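Local coordinates for protein polyketide synthase type I (Bacillus amyloliquefaciens, PDB 5KKU) that probably serves as the N-terminal dehydratase domain of a modular polyketide synthase, removing water from carrier-bound intermediates during assembly of the antibiotic difficidin, at residues Val8-Gln13 with His75-Phe80; His142-Ile147 with Ser200-Ser205. All coordinates share one frame; numbering follows the deposited sequence.

Interaction 1 (Val8-Gln13 with His75-Phe80)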
ATOM      1  N   VAL A   8       3.074 -17.183 -19.726  1.00 40.69           N
ATOM      2  CA  VAL A   8       2.472 -15.864 -19.880  1.00 40.04           C
ATOM      3  C   VAL A   8       0.953 -15.933 -19.762  1.00 43.06           C
ATOM      4  O   VAL A   8       0.316 -16.818 -20.333  1.00 47.30           O
ATOM      5  CB  VAL A   8       2.842 -15.229 -21.234  1.00 44.88           C
ATOM      6  CG1 VAL A   8       2.350 -13.792 -21.298  1.00 41.57           C
ATOM      7  CG2 VAL A   8       4.346 -15.296 -21.456  1.00 41.95           C
ATOM      8  N   LYS A   9       0.380 -14.995 -19.015  1.00 38.66           N
ATOM      9  CA  LYS A   9      -1.065 -14.948 -18.819  1.00 36.54           C
ATOM     10  C   LYS A   9      -1.513 -13.569 -18.350  1.00 35.63           C
ATOM     11  O   LYS A   9      -1.265 -13.179 -17.210  1.00 33.70           O
ATOM     12  CB  LYS A   9      -1.504 -16.015 -17.814  1.00 36.27           C
ATOM     13  CG  LYS A   9      -3.011 -16.171 -17.694  1.00 41.44           C
ATOM     14  CD  LYS A   9      -3.452 -17.577 -18.067  1.00 40.72           C
ATOM     15  CE  LYS A   9      -4.955 -17.646 -18.280  1.00 46.94           C
ATOM     16  NZ  LYS A   9      -5.637 -18.397 -17.189  1.00 51.04           N
ATOM     17  N   THR A  10      -2.174 -12.833 -19.238  1.00 32.89           N
ATOM     18  CA  THR A  10      -2.659 -11.496 -18.917  1.00 27.98           C
ATOM     19  C   THR A  10      -4.068 -11.546 -18.335  1.00 30.81           C
ATOM     20  O   THR A  10      -4.987 -12.080 -18.955  1.00 28.27           O
ATOM     21  CB  THR A  10      -2.658 -10.582 -20.156  1.00 29.26           C
ATOM     22  OG1 THR A  10      -1.317 -10.435 -20.644  1.00 25.99           O
ATOM     23  CG2 THR A  10      -3.219  -9.213 -19.809  1.00 30.70           C
ATOM     24  N   PHE A  11      -4.229 -10.985 -17.141  1.00 34.64           N
ATOM     25  CA  PHE A  11      -5.525 -10.965 -16.473  1.00 33.50           C
ATOM     26  C   PHE A  11      -6.125  -9.563 -16.476  1.00 27.46           C
ATOM     27  O   PHE A  11      -5.410  -8.570 -16.339  1.00 24.53           O
ATOM     28  CB  PHE A  11      -5.397 -11.479 -15.038  1.00 31.96           C
ATOM     29  CG  PHE A  11      -5.043 -12.936 -14.945  1.00 33.84           C
ATOM     30  CD1 PHE A  11      -6.019 -13.909 -15.081  1.00 33.70           C
ATOM     31  CD2 PHE A  11      -3.735 -13.332 -14.724  1.00 32.79           C
ATOM     32  CE1 PHE A  11      -5.698 -15.250 -14.995  1.00 36.85           C
ATOM     33  CE2 PHE A  11      -3.406 -14.672 -14.637  1.00 35.77           C
ATOM     34  CZ  PHE A  11      -4.389 -15.633 -14.774  1.00 40.96           C
ATOM     35  N   LEU A  12      -7.443  -9.489 -16.633  1.00 31.24           N
ATOM     36  CA  LEU A  12      -8.141  -8.211 -16.654  1.00 26.80           C
ATOM     37  C   LEU A  12      -8.814  -7.805 -15.361  1.00 28.67           C
ATOM     38  O   LEU A  12      -9.642  -8.503 -14.909  1.00 24.70           O
ATOM     39  CB  LEU A  12      -9.212  -8.212 -17.714  1.00 25.06           C
ATOM     40  CG  LEU A  12     -10.113  -6.987 -17.746  1.00 31.38           C
ATOM     41  CD1 LEU A  12      -9.359  -5.771 -18.200  1.00 28.55           C
ATOM     42  CD2 LEU A  12     -11.353  -7.188 -18.557  1.00 29.88           C
ATOM     43  N   GLN A  13      -8.481  -6.642 -14.822  1.00 28.25           N
ATOM     44  CA  GLN A  13      -9.144  -6.129 -13.636  1.00 23.43           C
ATOM     45  C   GLN A  13      -9.760  -4.765 -13.897  1.00 25.12           C
ATOM     46  O   GLN A  13      -9.242  -4.019 -14.628  1.00 25.60           O
ATOM     47  CB  GLN A  13      -8.181  -6.038 -12.505  1.00 23.13           C
ATOM     48  CG  GLN A  13      -7.658  -7.352 -11.990  1.00 26.11           C
ATOM     49  CD  GLN A  13      -8.666  -8.085 -11.199  1.00 25.00           C
ATOM     50  OE1 GLN A  13      -8.928  -7.739 -10.085  1.00 28.23           O
ATOM     51  NE2 GLN A  13      -9.277  -9.039 -11.795  1.00 21.29           N
ATOM     52  N   HIS A  75      -9.399   0.133 -17.063  1.00 26.22           N
ATOM     53  CA  HIS A  75      -9.129  -1.275 -17.161  1.00 25.63           C
ATOM     54  C   HIS A  75      -7.699  -1.543 -16.925  1.00 28.23           C
ATOM     55  O   HIS A  75      -6.879  -0.957 -17.518  1.00 29.92           O
ATOM     56  CB  HIS A  75      -9.519  -1.827 -18.522  1.00 26.84           C
ATOM     57  CG  HIS A  75     -10.974  -2.071 -18.672  1.00 30.41           C
ATOM     58  ND1 HIS A  75     -11.503  -2.690 -19.762  1.00 30.23           N
ATOM     59  CD2 HIS A  75     -12.011  -1.760 -17.878  1.00 28.49           C
ATOM     60  CE1 HIS A  75     -12.802  -2.761 -19.633  1.00 27.14           C
ATOM     61  NE2 HIS A  75     -13.136  -2.211 -18.494  1.00 26.99           N
ATOM     62  N   LEU A  76      -7.381  -2.459 -16.062  1.00 25.98           N
ATOM     63  CA  LEU A  76      -6.021  -2.814 -15.774  1.00 22.54           C
ATOM     64  C   LEU A  76      -5.655  -4.166 -16.377  1.00 25.96           C
ATOM     65  O   LEU A  76      -6.432  -5.048 -16.430  1.00 29.10           O
ATOM     66  CB  LEU A  76      -5.830  -2.841 -14.264  1.00 25.43           C
ATOM     67  CG  LEU A  76      -5.575  -1.532 -13.554  1.00 24.91           C
ATOM     68  CD1 LEU A  76      -6.611  -0.484 -13.865  1.00 16.01           C
ATOM     69  CD2 LEU A  76      -5.405  -1.740 -12.079  1.00 20.39           C
ATOM     70  N   TYR A  77      -4.450  -4.315 -16.857  1.00 28.34           N
ATOM     71  CA  TYR A  77      -3.982  -5.570 -17.415  1.00 27.25           C
ATOM     72  C   TYR A  77      -2.811  -6.132 -16.598  1.00 26.29           C
ATOM     73  O   TYR A  77      -1.754  -5.591 -16.606  1.00 28.60           O
ATOM     74  CB  TYR A  77      -3.609  -5.402 -18.880  1.00 23.78           C
ATOM     75  CG  TYR A  77      -4.684  -4.826 -19.747  1.00 30.73           C
ATOM     76  CD1 TYR A  77      -5.780  -5.551 -20.064  1.00 29.87           C
ATOM     77  CD2 TYR A  77      -4.602  -3.550 -20.237  1.00 29.86           C
ATOM     78  CE1 TYR A  77      -6.760  -5.039 -20.845  1.00 28.71           C
ATOM     79  CE2 TYR A  77      -5.579  -3.035 -21.033  1.00 30.83           C
ATOM     80  CZ  TYR A  77      -6.662  -3.801 -21.325  1.00 31.99           C
ATOM     81  OH  TYR A  77      -7.647  -3.346 -22.095  1.00 31.29           O
ATOM     82  N   VAL A  78      -3.048  -7.214 -15.882  1.00 27.42           N
ATOM     83  CA  VAL A  78      -2.020  -7.854 -15.082  1.00 25.63           C
ATOM     84  C   VAL A  78      -1.394  -9.012 -15.823  1.00 26.70           C
ATOM     85  O   VAL A  78      -2.032  -9.983 -16.090  1.00 30.34           O
ATOM     86  CB  VAL A  78      -2.525  -8.310 -13.703  1.00 21.63           C
ATOM     87  CG1 VAL A  78      -1.396  -8.787 -12.859  1.00 24.26           C
ATOM     88  CG2 VAL A  78      -3.210  -7.209 -12.966  1.00 22.93           C
ATOM     89  N   THR A  79      -0.133  -8.924 -16.127  1.00 26.54           N
ATOM     90  CA  THR A  79       0.504  -9.924 -16.951  1.00 30.90           C
ATOM     91  C   THR A  79       1.561 -10.715 -16.213  1.00 30.14           C
ATOM     92  O   THR A  79       2.536 -10.185 -15.789  1.00 29.81           O
ATOM     93  CB  THR A  79       1.149  -9.277 -18.189  1.00 29.73           C
ATOM     94  OG1 THR A  79       0.144  -8.722 -18.996  1.00 29.70           O
ATOM     95  CG2 THR A  79       1.922 -10.266 -19.007  1.00 27.74           C
ATOM     96  N   PHE A  80       1.342 -12.000 -16.067  1.00 29.61           N
ATOM     97  CA  PHE A  80       2.331 -12.885 -15.480  1.00 33.09           C
ATOM     98  C   PHE A  80       3.271 -13.431 -16.542  1.00 36.20           C
ATOM     99  O   PHE A  80       2.836 -14.029 -17.482  1.00 38.09           O
ATOM    100  CB  PHE A  80       1.656 -14.010 -14.750  1.00 31.67           C
ATOM    101  CG  PHE A  80       0.937 -13.586 -13.511  1.00 37.31           C
ATOM    102  CD1 PHE A  80      -0.308 -13.000 -13.571  1.00 38.07           C
ATOM    103  CD2 PHE A  80       1.485 -13.787 -12.288  1.00 34.61           C
ATOM    104  CE1 PHE A  80      -0.952 -12.590 -12.432  1.00 33.05           C
ATOM    105  CE2 PHE A  80       0.833 -13.393 -11.159  1.00 32.57           C
ATOM    106  CZ  PHE A  80      -0.385 -12.793 -11.232  1.00 30.65           C
TER

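Interaction 2 (His142-Ile147 with Ser200-Ser205)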
ATOM      1  N   HIS A 142      -5.919  10.162  13.746  1.00 21.81           N
ATOM      2  CA  HIS A 142      -6.462  11.144  12.921  1.00 23.14           C
ATOM      3  C   HIS A 142      -5.451  12.256  12.738  1.00 30.69           C
ATOM      4  O   HIS A 142      -5.504  12.948  11.768  1.00 29.60           O
ATOM      5  CB  HIS A 142      -7.714  11.635  13.543  1.00 24.50           C
ATOM      6  CG  HIS A 142      -8.268  12.834  12.885  1.00 28.87           C
ATOM      7  ND1 HIS A 142      -9.205  12.757  11.905  1.00 27.30           N
ATOM      8  CD2 HIS A 142      -8.034  14.139  13.091  1.00 28.89           C
ATOM      9  CE1 HIS A 142      -9.519  13.970  11.518  1.00 35.44           C
ATOM     10  NE2 HIS A 142      -8.820  14.826  12.224  1.00 35.17           N
ATOM     11  N   ASP A 143      -4.528  12.392  13.694  1.00 26.80           N
ATOM     12  CA  ASP A 143      -3.477  13.382  13.587  1.00 25.13           C
ATOM     13  C   ASP A 143      -2.378  12.932  12.669  1.00 27.99           C
ATOM     14  O   ASP A 143      -1.779  13.713  12.001  1.00 29.31           O
ATOM     15  CB  ASP A 143      -2.926  13.839  14.940  1.00 25.33           C
ATOM     16  CG  ASP A 143      -3.992  14.370  15.878  1.00 32.92           C
ATOM     17  OD1 ASP A 143      -4.543  15.435  15.697  1.00 28.81           O
ATOM     18  OD2 ASP A 143      -4.265  13.711  16.855  1.00 42.41           O
ATOM     19  N   ILE A 144      -2.099  11.651  12.677  1.00 28.04           N
ATOM     20  CA  ILE A 144      -1.189  11.067  11.729  1.00 30.56           C
ATOM     21  C   ILE A 144      -1.658  11.322  10.293  1.00 30.88           C
ATOM     22  O   ILE A 144      -0.911  11.709   9.480  1.00 31.22           O
ATOM     23  CB  ILE A 144      -0.981   9.570  11.987  1.00 30.83           C
ATOM     24  CG1 ILE A 144      -0.418   9.320  13.377  1.00 24.70           C
ATOM     25  CG2 ILE A 144      -0.163   8.937  10.892  1.00 23.89           C
ATOM     26  CD1 ILE A 144       1.013   9.634  13.537  1.00 25.18           C
ATOM     27  N   TYR A 145      -2.934  11.173  10.038  1.00 28.95           N
ATOM     28  CA  TYR A 145      -3.501  11.448   8.740  1.00 28.45           C
ATOM     29  C   TYR A 145      -3.390  12.968   8.384  1.00 37.12           C
ATOM     30  O   TYR A 145      -3.508  13.364   7.262  1.00 31.61           O
ATOM     31  CB  TYR A 145      -4.954  10.975   8.678  1.00 24.14           C
ATOM     32  CG  TYR A 145      -5.151   9.506   8.412  1.00 30.02           C
ATOM     33  CD1 TYR A 145      -4.829   8.944   7.192  1.00 29.57           C
ATOM     34  CD2 TYR A 145      -5.624   8.678   9.377  1.00 25.05           C
ATOM     35  CE1 TYR A 145      -4.993   7.628   6.943  1.00 22.94           C
ATOM     36  CE2 TYR A 145      -5.789   7.356   9.128  1.00 29.11           C
ATOM     37  CZ  TYR A 145      -5.466   6.848   7.910  1.00 28.77           C
ATOM     38  OH  TYR A 145      -5.619   5.558   7.643  1.00 28.96           O
ATOM     39  N   GLY A 146      -3.155  13.788   9.391  1.00 35.03           N
ATOM     40  CA  GLY A 146      -3.035  15.202   9.222  1.00 28.62           C
ATOM     41  C   GLY A 146      -1.937  15.533   8.272  1.00 34.99           C
ATOM     42  O   GLY A 146      -1.945  16.536   7.660  1.00 34.20           O
ATOM     43  N   ILE A 147      -0.996  14.638   8.153  1.00 37.53           N
ATOM     44  CA  ILE A 147       0.097  14.820   7.254  1.00 37.85           C
ATOM     45  C   ILE A 147      -0.378  14.694   5.799  1.00 36.01           C
ATOM     46  O   ILE A 147       0.030  15.445   4.956  1.00 35.64           O
ATOM     47  CB  ILE A 147       1.230  13.882   7.616  1.00 37.85           C
ATOM     48  CG1 ILE A 147       1.781  14.283   8.975  1.00 42.42           C
ATOM     49  CG2 ILE A 147       2.324  13.982   6.592  1.00 36.71           C
ATOM     50  CD1 ILE A 147       2.488  13.201   9.736  1.00 38.71           C
ATOM     51  N   SER A 200      -0.737   1.435   6.470  1.00 16.98           N
ATOM     52  CA  SER A 200       0.508   0.872   6.908  1.00 24.11           C
ATOM     53  C   SER A 200       1.737   1.504   6.294  1.00 20.68           C
ATOM     54  O   SER A 200       2.756   1.480   6.874  1.00 23.87           O
ATOM     55  CB  SER A 200       0.531  -0.618   6.700  1.00 16.06           C
ATOM     56  OG  SER A 200      -0.430  -1.220   7.462  1.00 16.96           O
ATOM     57  N   THR A 201       1.593   2.056   5.102  1.00 19.79           N
ATOM     58  CA  THR A 201       2.665   2.801   4.489  1.00 21.33           C
ATOM     59  C   THR A 201       3.006   4.069   5.219  1.00 24.27           C
ATOM     60  O   THR A 201       3.957   4.687   4.902  1.00 25.76           O
ATOM     61  CB  THR A 201       2.464   3.163   3.023  1.00 19.81           C
ATOM     62  OG1 THR A 201       1.541   4.223   2.893  1.00 18.65           O
ATOM     63  CG2 THR A 201       2.050   2.039   2.254  1.00 21.75           C
ATOM     64  N   LEU A 202       2.227   4.400   6.222  1.00 27.41           N
ATOM     65  CA  LEU A 202       2.440   5.534   7.052  1.00 24.70           C
ATOM     66  C   LEU A 202       3.307   5.214   8.228  1.00 29.20           C
ATOM     67  O   LEU A 202       3.510   6.031   9.043  1.00 30.55           O
ATOM     68  CB  LEU A 202       1.113   6.072   7.530  1.00 20.04           C
ATOM     69  CG  LEU A 202       0.238   6.713   6.475  1.00 26.96           C
ATOM     70  CD1 LEU A 202      -1.088   7.153   7.011  1.00 30.35           C
ATOM     71  CD2 LEU A 202       0.930   7.904   5.881  1.00 25.76           C
ATOM     72  N   ALA A 203       3.817   4.003   8.297  1.00 26.95           N
ATOM     73  CA  ALA A 203       4.757   3.618   9.349  1.00 29.58           C
ATOM     74  C   ALA A 203       5.980   4.518   9.497  1.00 29.19           C
ATOM     75  O   ALA A 203       6.596   4.901   8.550  1.00 27.88           O
ATOM     76  CB  ALA A 203       5.190   2.189   9.179  1.00 27.67           C
ATOM     77  N   GLY A 204       6.273   4.870  10.721  1.00 29.99           N
ATOM     78  CA  GLY A 204       7.406   5.700  11.016  1.00 29.66           C
ATOM     79  C   GLY A 204       7.081   7.154  11.039  1.00 37.12           C
ATOM     80  O   GLY A 204       7.934   7.922  11.259  1.00 35.53           O
ATOM     81  N   SER A 205       5.833   7.515  10.801  1.00 35.29           N
ATOM     82  CA  SER A 205       5.445   8.902  10.831  1.00 37.27           C
ATOM     83  C   SER A 205       5.698   9.580  12.175  1.00 39.64           C
ATOM     84  O   SER A 205       5.999  10.742  12.231  1.00 38.47           O
ATOM     85  CB  SER A 205       3.998   9.058  10.448  1.00 35.35           C
ATOM     86  OG  SER A 205       3.785   8.701   9.120  1.00 39.87           O
TER

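Interaction 1 (Val8-Gln13 with His75-Phe80)
Thr-10 and Thr-79 share one side-chain conformation, OG1 anti to the carbonyl carbon and CG2 anti to the backbone N (chi1 -62° and -65°), and this brings their hydroxyls together across a non-hydrogen-bonded pair of antiparallel strands. OG1 of Thr-10 lies 2.8 Å from OG1 of Thr-79, a hydrogen bond in which either may donate. The CA atoms of the same two threonines approach to 4.0 Å, the tightest point of the register. On this face CD1 of Leu-12 reaches across toward the neighbouring strand and touches CE1 of Tyr-77 at 3.8 Å, the two side chains running alongside each other.

The opposite face carries Phe-11, Val-78, Leu-76 and Phe-80, with Lys-9 and Gln-13 at its ends. Phe-11 and Phe-80 sit diagonally, and their side chains meet nearly at right angles, with the ring planes turned 84° apart. CD1 of Phe-80 comes in at the edge of the Phe-11 ring, 3.6 Å from CD2 of Phe-11. Paired backbone bonds join Lys-9 to Phe-80, Phe-11 to Val-78 and Gln-13 to Leu-76; the Phe-11 N to Val-78 O bond, at 2.6 Å, is short and nearly straight.

Within the predicted N-terminal hotdog fold, strand 73-83 also pairs with strand 86-97, so it runs between two neighbours. Tyr-77 sends its hydroxyl to Glu-94 of that strand. Helix 37-49 packs against the Phe-11 and Val-78 face through Leu-45, while its Tyr-49 meets the ring of Phe-80.

Interaction 2 (His142-Ile147 with Ser200-Ser205)
Leu-202 pushes its CD1 methyl against the ring of Tyr-145, 3.9 Å from CE1, and the two side chains cross at about a right angle. The leucine is extended beyond its first bond: CG stands anti to the carbonyl carbon, and chi2 of 177° carries CD1 straight out toward the 142-147 segment. Tyr-145 starts in the opposite sense. Its CB points away from the 200-205 loop, yet chi1 of -81° swings the ring back until CD1 and CE1 meet the leucine methyl obliquely. The phenol oxygen goes on past this contact to accept a hydrogen bond from the backbone N of Asn-161, and the ring makes an edge-to-face contact with His-155.

Ile-144 contributes its CG2 branch, which lies 4.2 Å from CB of Ser-205. The same methyl is 4.4 Å from CD1 of Leu-202, a looser approach. One turn along, CD1 of Ile-147 reaches CB of Ser-205 at 4.5 Å.

Ser-205 meets the isoleucines with its CB, while its hydroxyl is engaged within its own loop. OG donates to O of Leu-202 at 2.7 Å, and Ser-205 N reaches that oxygen from the same face of the carbonyl plane, closing the type II turn. Gly-204, with a positive phi of 92°, suits the third position of that turn.

With the Tyr-145 side chain about 5 Å from that of Asp-198, the predicted proton donor, this apolar patch borders the probable active site. No hydrogen bond crosses between the segments: the Ser-205 hydroxyl bonds within its own loop and the Tyr-145 hydroxyl to Asn-161, so the two segments are matched by shape and by contact of methyl, methylene and ring carbons alone.

In the fold
The two contacts lie on opposite sides of the chain's centre, their nearest atoms about 17 Å apart, and share no helix or strand. Interaction 1 belongs to the predicted N-terminal hotdog fold and interaction 2 to the C-terminal one. Both are partly buried, but interaction 1 combines buried residues of 75-80 with several exposed ones of 8-13, whereas none of the touching residues of interaction 2 is exposed. Backbone hydrogen bonds knit strand to strand in the first, and about 570 Å² is buried there; the second buries about 199 Å² between the 142-147 segment and the loop 200-205 by apolar touch alone. Interaction 1 is remote from the predicted catalytic residues, which interaction 2 approaches through Tyr-145.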